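Local coordinates for protein free serine kinase (Thermococcus kodakarensis KOD1, PDB 5X0J) that catalyses the ADP-dependent, magnesium-assisted phosphorylation of free L-serine to O-phospho-L-serine and AMP, the first step from serine to cysteine, at residues Lys27-Leu32 against Asp69-Trp74; Pro128-Lys133 against Glu146-Ile151; Lys118-Glu123 against Gln158-Lys163. The protein carries 1 engineered substitution. All blocks are in the same frame, centred on the assembly; numbering follows the deposited sequence. Where two conformers were deposited one is given.

Contact 1: residues Lys27-Leu32 against Asp69-Trp74; sequences KPHQQL and DGHHRW. Engineered in segment 27-32: Gln30 (natural residue Glu). With MG (magnesium ion), chain D; AMP (adenosine monophosphate), chain B; SEP (phosphoserine), chain C.
With CG of His71 anti to its carbonyl carbon (chi1 -71°) and CG of His29 between its backbone N and carbonyl carbon (chi1 73°), the edge of His71 points at the face of His29 (T-shaped), His71 CE1 lying 3.4 Å from His29 CE1. His71 NE2 accepts from His29 N (3.0 Å) nearly in the ring plane, and ND1 donates to phosphoserine O3P (2.7 Å), which fixes the ring's rotation. Histidine suits this place because one ring can accept and donate at once. The site uses the start of helix 71-80 in the ParB-like N-terminal domain: beyond N-cap Gly70, the amides of His71, His72 and Arg73 bind product phosphates, while Asp69 OD1 binds magnesium at 2.1 Å, together with AMP O3P, phosphoserine O1P and three waters. Gln30, engineered from glutamate at the inferred active site, makes a CH-pi contact, CG over one face of the His71 ring; its NE2 makes a weak bond to phosphoserine OG (2.7 Å), and OE1 accepts from Thr223 N. Thr223 OG1 also bonds His29 NE2. Leu32 CD2 sits over the centre of the His72 ring, 3.9 Å from its centroid, and Pro28 CG packs obliquely on Trp74 CH2 at 3.7 Å.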
# COMPACT_ATOMS: atom_id res chain seq x y z
N LYS A 27 14.74 4.01 2.28
CA LYS A 27 14.11 4.06 3.59
C LYS A 27 12.61 3.81 3.46
O LYS A 27 11.91 4.61 2.84
CB LYS A 27 14.38 5.44 4.18
CG LYS A 27 14.05 5.55 5.65
CD LYS A 27 14.62 6.84 6.22
CE LYS A 27 14.46 6.91 7.72
NZ LYS A 27 15.15 8.11 8.27
N PRO A 28 12.11 2.69 4.04
CA PRO A 28 10.66 2.43 3.97
C PRO A 28 9.87 3.41 4.84
O PRO A 28 10.39 3.92 5.83
CB PRO A 28 10.54 1.02 4.51
CG PRO A 28 11.64 0.94 5.51
CD PRO A 28 12.78 1.71 4.92
N HIS A 29 8.66 3.74 4.41
CA HIS A 29 7.71 4.46 5.24
C HIS A 29 6.45 3.70 5.63
O HIS A 29 5.59 4.26 6.30
CB HIS A 29 7.35 5.81 4.59
CG HIS A 29 6.47 5.72 3.37
ND1 HIS A 29 6.98 5.69 2.09
CD2 HIS A 29 5.13 5.71 3.24
CE1 HIS A 29 5.98 5.67 1.22
NE2 HIS A 29 4.85 5.67 1.90
N GLN A 30 6.33 2.44 5.25
CA GLN A 30 5.15 1.65 5.62
C GLN A 30 5.45 0.15 5.63
O GLN A 30 6.47 -0.31 5.11
CB GLN A 30 3.90 2.03 4.80
CG GLN A 30 4.03 2.03 3.29
CD GLN A 30 2.92 2.77 2.57
OE1 GLN A 30 2.33 3.73 3.08
NE2 GLN A 30 2.66 2.34 1.34
N GLN A 31 4.56 -0.59 6.28
CA GLN A 31 4.64 -2.05 6.42
C GLN A 31 4.23 -2.80 5.14
O GLN A 31 3.77 -2.20 4.16
CB GLN A 31 3.73 -2.49 7.56
CG GLN A 31 4.18 -2.00 8.94
CD GLN A 31 3.16 -2.25 10.02
OE1 GLN A 31 1.96 -2.12 9.81
NE2 GLN A 31 3.63 -2.62 11.19
N LEU A 32 4.45 -4.11 5.16
CA LEU A 32 4.23 -5.01 4.02
C LEU A 32 2.97 -5.86 4.19
O LEU A 32 2.52 -6.08 5.30
CB LEU A 32 5.43 -5.95 3.85
CG LEU A 32 6.81 -5.29 3.79
CD1 LEU A 32 7.87 -6.34 3.50
CD2 LEU A 32 6.83 -4.20 2.72
N ASP A 69 7.22 4.50 -3.79
CA ASP A 69 6.49 3.31 -4.17
C ASP A 69 7.52 2.23 -4.43
O ASP A 69 8.50 2.45 -5.14
CB ASP A 69 5.67 3.59 -5.43
CG ASP A 69 4.88 2.38 -5.90
OD1 ASP A 69 4.48 1.54 -5.07
OD2 ASP A 69 4.67 2.28 -7.13
N GLY A 70 7.30 1.06 -3.83
CA GLY A 70 8.23 -0.06 -3.98
C GLY A 70 8.65 -0.79 -2.72
O GLY A 70 9.72 -1.39 -2.69
N HIS A 71 7.82 -0.78 -1.68
CA HIS A 71 8.20 -1.46 -0.43
C HIS A 71 8.42 -2.95 -0.59
O HIS A 71 9.34 -3.51 0.02
CB HIS A 71 7.16 -1.19 0.64
CG HIS A 71 7.19 0.21 1.12
ND1 HIS A 71 6.63 1.25 0.41
CD2 HIS A 71 7.82 0.77 2.17
CE1 HIS A 71 6.86 2.38 1.04
NE2 HIS A 71 7.60 2.12 2.10
N HIS A 72 7.60 -3.58 -1.41
CA HIS A 72 7.65 -5.03 -1.58
C HIS A 72 8.77 -5.44 -2.52
O HIS A 72 9.49 -6.41 -2.24
CB HIS A 72 6.28 -5.55 -2.02
CG HIS A 72 5.21 -5.26 -1.01
ND1 HIS A 72 4.60 -4.03 -0.91
CD2 HIS A 72 4.71 -6.01 -0.01
CE1 HIS A 72 3.73 -4.05 0.08
NE2 HIS A 72 3.78 -5.25 0.63
N ARG A 73 8.96 -4.68 -3.59
CA ARG A 73 10.13 -4.87 -4.43
C ARG A 73 11.42 -4.74 -3.59
O ARG A 73 12.33 -5.58 -3.68
CB ARG A 73 10.17 -3.90 -5.60
CG ARG A 73 9.31 -4.32 -6.78
CD ARG A 73 9.03 -3.17 -7.72
NE ARG A 73 8.05 -2.23 -7.16
CZ ARG A 73 7.76 -1.04 -7.67
NH1 ARG A 73 8.36 -0.60 -8.78
NH2 ARG A 73 6.84 -0.28 -7.08
N TRP A 74 11.48 -3.70 -2.77
CA TRP A 74 12.68 -3.46 -1.94
C TRP A 74 12.91 -4.60 -0.96
O TRP A 74 14.01 -5.17 -0.90
CB TRP A 74 12.54 -2.11 -1.22
CG TRP A 74 13.53 -1.84 -0.13
CD1 TRP A 74 14.82 -1.40 -0.28
CD2 TRP A 74 13.30 -1.94 1.28
NE1 TRP A 74 15.40 -1.23 0.96
CE2 TRP A 74 14.49 -1.55 1.93
CE3 TRP A 74 12.18 -2.31 2.06
CZ2 TRP A 74 14.62 -1.55 3.33
CZ3 TRP A 74 12.30 -2.30 3.45
CH2 TRP A 74 13.51 -1.92 4.07
MG MG D . 3.47 -0.28 -5.05
P AMP B . 5.64 -2.58 -4.30
O1P AMP B . 7.02 -3.06 -4.73
O2P AMP B . 5.52 -2.40 -2.80
O3P AMP B . 5.19 -1.39 -5.11
O5' AMP B . 4.62 -3.78 -4.63
C5' AMP B . 4.93 -4.82 -5.55
C4' AMP B . 5.10 -4.26 -6.95
O4' AMP B . 5.85 -5.16 -7.73
C3' AMP B . 3.81 -4.07 -7.78
O3' AMP B . 3.79 -2.74 -8.30
C2' AMP B . 3.88 -5.05 -8.95
O2' AMP B . 3.28 -4.57 -10.15
C1' AMP B . 5.37 -5.16 -9.04
N9 AMP B . 5.93 -6.33 -9.76
C8 AMP B . 5.40 -7.56 -9.91
N7 AMP B . 6.24 -8.36 -10.61
C5 AMP B . 7.32 -7.63 -10.89
C6 AMP B . 8.59 -7.86 -11.60
N6 AMP B . 8.85 -9.07 -12.15
N1 AMP B . 9.46 -6.82 -11.67
C2 AMP B . 9.21 -5.61 -11.13
N3 AMP B . 8.08 -5.34 -10.47
C4 AMP B . 7.12 -6.29 -10.33
N SEP C . 3.62 3.70 -1.46
CA SEP C . 2.92 2.94 -2.54
CB SEP C . 2.01 1.90 -1.89
OG SEP C . 2.79 1.04 -1.07
C SEP C . 2.19 3.88 -3.46
O SEP C . 1.28 3.44 -4.20
OXT SEP C . 2.47 5.09 -3.49
P SEP C . 3.83 -0.02 -1.72
O1P SEP C . 3.26 -0.37 -3.09
O2P SEP C . 3.78 -1.15 -0.73
O3P SEP C . 5.16 0.70 -1.75
O HOH W 1 3.47 -0.17 -7.18
O HOH W 2 2.42 -2.11 -5.39
O HOH W 3 1.58 0.74 -5.21

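Contact 2: residues Pro128-Lys133 against Glu146-Ile151; sequences PEAEEK and EKSFAI
Ala130 makes the direct packing between the first turn of helix 130-135 and the strand 148-151. Its methyl group faces the strand and touches mainly the strand's backbone: CB lies 3.3 Å from Phe149 O, a snug fit, and 4.0 Å from Ala150 CB. The two main chains come so near here, with the Ala130 and Ala150 CA atoms 4.8 Å apart, that small side chains on both sides suit the place. Ser148, two residues before Ala150 and so on the same strand face, adds its hydroxyl oxygen, OG, 3.6 Å from Ala130 CB.

Polar contact between the segments goes through one water. It donates to Ser148 OG at 2.7 Å and to Pro128 O at 2.9 Å, and accepts from Glu131 N at 3.0 Å. Because amides of a helix's first turn have no carbonyl from a preceding turn to bind, the water supplies Glu131 N with an acceptor while pinning the helix start to the strand. Ser148 carries OG anti to its backbone N (chi1 173°), which aims it toward Pro128 and the bridging water; the same oxygen is hydrogen-bonded to Asp127 O. Serine fits because its short hydroxyl can serve both partners. Glu129 is the N-cap residue, and its carbonyl receives the first helical bond, from Lys133 N.

Charged groups hold the helix to other neighbours: Glu131 bridges to Lys182 and Arg186 of helix 182-190, and Lys133 to Asp127. The strand lies between 125-126 and 141-144 in the antiparallel sheet of the C-terminal domain. Helix 130-135, which falls between those two strands in the sequence, rests on the face bearing Ser148 and Ala150, whereas Phe149 and Ile151 turn away from it toward Leu110 and Leu117 of helix 110-119.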
# COMPACT_ATOMS: atom_id res chain seq x y z
N PRO A 128 -23.63 4.37 11.66
CA PRO A 128 -23.95 4.78 10.29
C PRO A 128 -23.11 5.95 9.76
O PRO A 128 -23.08 6.16 8.55
CB PRO A 128 -25.43 5.17 10.36
CG PRO A 128 -25.70 5.46 11.78
CD PRO A 128 -24.76 4.61 12.59
N GLU A 129 -22.41 6.67 10.64
CA GLU A 129 -21.55 7.78 10.20
C GLU A 129 -20.07 7.41 10.17
O GLU A 129 -19.22 8.28 10.06
CB GLU A 129 -21.80 9.01 11.07
CG GLU A 129 -23.16 9.66 10.86
CD GLU A 129 -23.28 10.41 9.54
OE1 GLU A 129 -22.28 10.52 8.78
OE2 GLU A 129 -24.40 10.92 9.27
N ALA A 130 -19.75 6.12 10.26
CA ALA A 130 -18.36 5.67 10.26
C ALA A 130 -17.56 6.18 9.04
O ALA A 130 -16.45 6.64 9.21
CB ALA A 130 -18.29 4.15 10.31
N GLU A 131 -18.14 6.10 7.85
CA GLU A 131 -17.42 6.46 6.64
C GLU A 131 -16.94 7.91 6.67
O GLU A 131 -15.77 8.17 6.39
CB GLU A 131 -18.27 6.23 5.40
CG GLU A 131 -17.54 6.53 4.10
CD GLU A 131 -18.17 5.91 2.88
OE1 GLU A 131 -19.13 5.13 3.01
OE2 GLU A 131 -17.71 6.21 1.77
N GLU A 132 -17.84 8.83 7.01
CA GLU A 132 -17.46 10.24 7.06
C GLU A 132 -16.52 10.55 8.22
O GLU A 132 -15.59 11.34 8.07
CB GLU A 132 -18.67 11.18 7.00
CG GLU A 132 -19.28 11.30 5.60
CD GLU A 132 -18.26 11.60 4.50
OE1 GLU A 132 -17.41 12.51 4.68
OE2 GLU A 132 -18.28 10.94 3.44
N LYS A 133 -16.70 9.87 9.36
CA LYS A 133 -15.72 9.98 10.44
C LYS A 133 -14.32 9.56 9.98
O LYS A 133 -13.32 10.24 10.29
CB LYS A 133 -16.15 9.15 11.66
CG LYS A 133 -17.37 9.69 12.40
CD LYS A 133 -17.81 8.73 13.47
CE LYS A 133 -19.10 9.21 14.10
NZ LYS A 133 -19.42 8.34 15.26
N GLU A 146 -22.57 -3.79 3.33
CA GLU A 146 -24.00 -3.86 3.67
C GLU A 146 -24.23 -3.12 4.99
O GLU A 146 -25.17 -2.31 5.11
CB GLU A 146 -24.45 -5.32 3.80
CG GLU A 146 -25.95 -5.50 3.97
N LYS A 147 -23.35 -3.38 5.95
CA LYS A 147 -23.37 -2.73 7.26
C LYS A 147 -22.21 -1.73 7.35
O LYS A 147 -21.34 -1.69 6.48
CB LYS A 147 -23.27 -3.79 8.36
CG LYS A 147 -24.48 -4.72 8.42
CD LYS A 147 -24.38 -5.73 9.55
N SER A 148 -22.22 -0.93 8.41
CA SER A 148 -21.26 0.14 8.61
C SER A 148 -20.74 0.13 10.04
O SER A 148 -21.52 0.24 10.98
CB SER A 148 -21.92 1.48 8.32
OG SER A 148 -21.06 2.56 8.65
N PHE A 149 -19.43 0.01 10.21
CA PHE A 149 -18.81 0.00 11.54
C PHE A 149 -17.67 0.99 11.62
O PHE A 149 -16.89 1.14 10.66
CB PHE A 149 -18.23 -1.37 11.89
CG PHE A 149 -19.20 -2.51 11.75
CD1 PHE A 149 -19.36 -3.15 10.52
CD2 PHE A 149 -19.94 -2.96 12.84
CE1 PHE A 149 -20.24 -4.21 10.38
CE2 PHE A 149 -20.83 -4.02 12.70
CZ PHE A 149 -20.97 -4.65 11.47
N ALA A 150 -17.53 1.63 12.78
CA ALA A 150 -16.37 2.43 13.11
C ALA A 150 -15.37 1.58 13.87
O ALA A 150 -15.75 0.84 14.78
CB ALA A 150 -16.78 3.62 13.95
N ILE A 151 -14.09 1.70 13.50
CA ILE A 151 -12.97 1.16 14.27
C ILE A 151 -12.22 2.37 14.84
O ILE A 151 -11.46 3.00 14.12
CB ILE A 151 -12.06 0.26 13.41
CG1 ILE A 151 -12.89 -0.92 12.89
CG2 ILE A 151 -10.86 -0.21 14.23
CD1 ILE A 151 -12.22 -1.74 11.79
O HOH W 4 -20.80 4.87 7.25

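Contact 3: residues Lys118-Glu123 against Gln158-Lys163; sequences KKEGLE and QKKVSK
Glu120 and Lys163 join the turn that follows helix 110-119 to the middle of helix 155-170 through a salt bridge. Lys163 NZ donates to Glu120 OE2 at 2.8 Å, on the syn side of the carboxylate and 15° out of its plane. Two bends make the meeting possible: the glutamate chain folds at chi2 (71°), and the otherwise extended lysine turns only at its last torsion (chi4 -72°). Long flexible side chains suit a bridge whose two CA atoms, of Glu120 and Lys163, stand 9.1 Å apart. NZ has a second acid, Glu167 OE2, one turn further along its own helix.

Gly121 is the first residue to leave helical angles after helix 110-119, in a Schellman motif; its positive phi would press a CB against the preceding carbonyl, so the absence of a side chain fits, and its N bonds Lys118 O at 2.9 Å. In the facing helix, Gln158 O accepts twice, from Ser162 N at 3.0 Å and from Ser162 OG at 2.8 Å, the two donors coming from opposite faces of the carbonyl plane. Gln158 NE2 and Lys159 NZ find acceptors elsewhere, in Ala140 O and Val217 O.

Alongside the charged pair lies an apolar layer. The aliphatic base of Lys160 packs obliquely against Glu120, its CB 4.0 Å from Glu120 CG. Leu122 CD1 reaches Val161 CG2 at 3.5 Å, their side chains crossing at about a right angle, and lies 4.0 Å from Lys160 CB. Leu117 touches both Leu122 and Val161, extending this apolar packing. The chemistry implies a division of labour: apolar packing of Leu122 fixes the turn after helix 110-119 against helix 155-170, while Glu120, probably ionised beside the ammonium of Lys163, adds an electrostatic tie.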
# COMPACT_ATOMS: atom_id res chain seq x y z
N LYS A 118 -11.70 -7.98 16.93
CA LYS A 118 -11.96 -7.85 18.36
C LYS A 118 -10.95 -8.64 19.19
O LYS A 118 -10.49 -8.15 20.23
CB LYS A 118 -13.40 -8.26 18.69
CG LYS A 118 -14.41 -7.24 18.21
CD LYS A 118 -15.84 -7.66 18.51
CE LYS A 118 -16.81 -6.59 18.10
NZ LYS A 118 -18.19 -6.85 18.58
N LYS A 119 -10.53 -9.82 18.72
CA LYS A 119 -9.51 -10.60 19.45
C LYS A 119 -8.18 -9.85 19.52
O LYS A 119 -7.45 -9.95 20.51
CB LYS A 119 -9.30 -11.99 18.82
CG LYS A 119 -8.35 -12.89 19.59
CD LYS A 119 -6.92 -12.84 19.03
CE LYS A 119 -5.93 -13.61 19.91
NZ LYS A 119 -4.55 -13.58 19.36
N GLU A 120 -7.87 -9.10 18.46
CA GLU A 120 -6.70 -8.22 18.43
C GLU A 120 -6.79 -7.02 19.39
O GLU A 120 -5.82 -6.29 19.54
CB GLU A 120 -6.48 -7.71 17.00
CG GLU A 120 -5.03 -7.44 16.61
CD GLU A 120 -4.20 -8.70 16.44
OE1 GLU A 120 -4.77 -9.82 16.43
OE2 GLU A 120 -2.97 -8.59 16.30
N GLY A 121 -7.96 -6.81 20.00
CA GLY A 121 -8.16 -5.72 20.96
C GLY A 121 -8.84 -4.49 20.38
O GLY A 121 -9.03 -3.51 21.09
N LEU A 122 -9.23 -4.54 19.10
CA LEU A 122 -9.90 -3.43 18.47
C LEU A 122 -11.36 -3.37 18.86
O LEU A 122 -11.96 -4.38 19.20
CB LEU A 122 -9.83 -3.56 16.95
CG LEU A 122 -8.41 -3.45 16.41
CD1 LEU A 122 -8.32 -4.09 15.05
CD2 LEU A 122 -7.99 -1.99 16.34
N GLU A 123 -11.91 -2.16 18.80
CA GLU A 123 -13.35 -1.97 18.88
C GLU A 123 -13.93 -1.92 17.48
O GLU A 123 -13.31 -1.35 16.58
CB GLU A 123 -13.68 -0.71 19.65
CG GLU A 123 -13.19 -0.73 21.09
CD GLU A 123 -13.50 0.57 21.80
OE1 GLU A 123 -14.62 0.70 22.31
OE2 GLU A 123 -12.61 1.44 21.86
N GLN A 158 -4.80 1.19 12.99
CA GLN A 158 -4.68 0.86 11.58
C GLN A 158 -3.70 -0.30 11.34
O GLN A 158 -3.95 -1.16 10.51
CB GLN A 158 -4.24 2.09 10.77
CG GLN A 158 -5.31 3.17 10.71
CD GLN A 158 -4.85 4.46 10.07
OE1 GLN A 158 -3.65 4.77 10.03
NE2 GLN A 158 -5.80 5.23 9.56
N LYS A 159 -2.61 -0.33 12.10
CA LYS A 159 -1.69 -1.46 12.04
C LYS A 159 -2.31 -2.77 12.53
O LYS A 159 -2.10 -3.82 11.93
CB LYS A 159 -0.41 -1.15 12.80
CG LYS A 159 0.43 -0.06 12.16
CD LYS A 159 1.68 0.24 12.95
CE LYS A 159 2.58 1.18 12.18
NZ LYS A 159 3.74 1.63 13.00
N LYS A 160 -3.09 -2.71 13.61
CA LYS A 160 -3.72 -3.93 14.12
C LYS A 160 -4.74 -4.47 13.12
O LYS A 160 -4.79 -5.68 12.89
CB LYS A 160 -4.38 -3.67 15.48
CG LYS A 160 -3.38 -3.40 16.59
CD LYS A 160 -4.05 -3.09 17.92
CE LYS A 160 -3.02 -2.71 18.97
NZ LYS A 160 -3.64 -2.30 20.25
N VAL A 161 -5.53 -3.58 12.53
CA VAL A 161 -6.47 -3.99 11.48
C VAL A 161 -5.73 -4.66 10.32
O VAL A 161 -6.10 -5.73 9.87
CB VAL A 161 -7.31 -2.80 10.94
CG1 VAL A 161 -8.08 -3.18 9.69
CG2 VAL A 161 -8.27 -2.30 12.01
N SER A 162 -4.65 -4.02 9.86
CA SER A 162 -3.92 -4.49 8.70
C SER A 162 -3.29 -5.86 8.97
O SER A 162 -3.24 -6.71 8.09
CB SER A 162 -2.87 -3.47 8.30
OG SER A 162 -3.49 -2.24 7.92
N LYS A 163 -2.80 -6.05 10.19
CA LYS A 163 -2.20 -7.32 10.62
C LYS A 163 -3.23 -8.47 10.58
O LYS A 163 -2.94 -9.55 10.09
CB LYS A 163 -1.61 -7.16 12.02
CG LYS A 163 -0.97 -8.40 12.62
CD LYS A 163 -0.37 -8.06 13.98
CE LYS A 163 0.13 -9.29 14.71
NZ LYS A 163 -0.97 -10.15 15.22

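How the contacts relate
From the N terminus, contact 1 comes first: 27-32 leads into helix 34-47, and the chain returns through the N-terminal sheet to close the loop at 69-74, in the nucleotide and phosphoserine site. The chain then enters the C-terminal domain, where contact 3 opens at 118-123. Contact 2 opens and closes within that excursion, joining 128-133 to 146-151, before helix 155-170 completes contact 3 at 158-163. None of the three loops cross. Contacts 2 and 3 adjoin, since Ile151 of 146-151 packs on Leu122 and Val161. Contact 3 also reaches contact 1, Gln31 OE1 lying 3.5 Å from Lys159 CG, so helix 155-170 packs against the loop 27-32 of the N-terminal part.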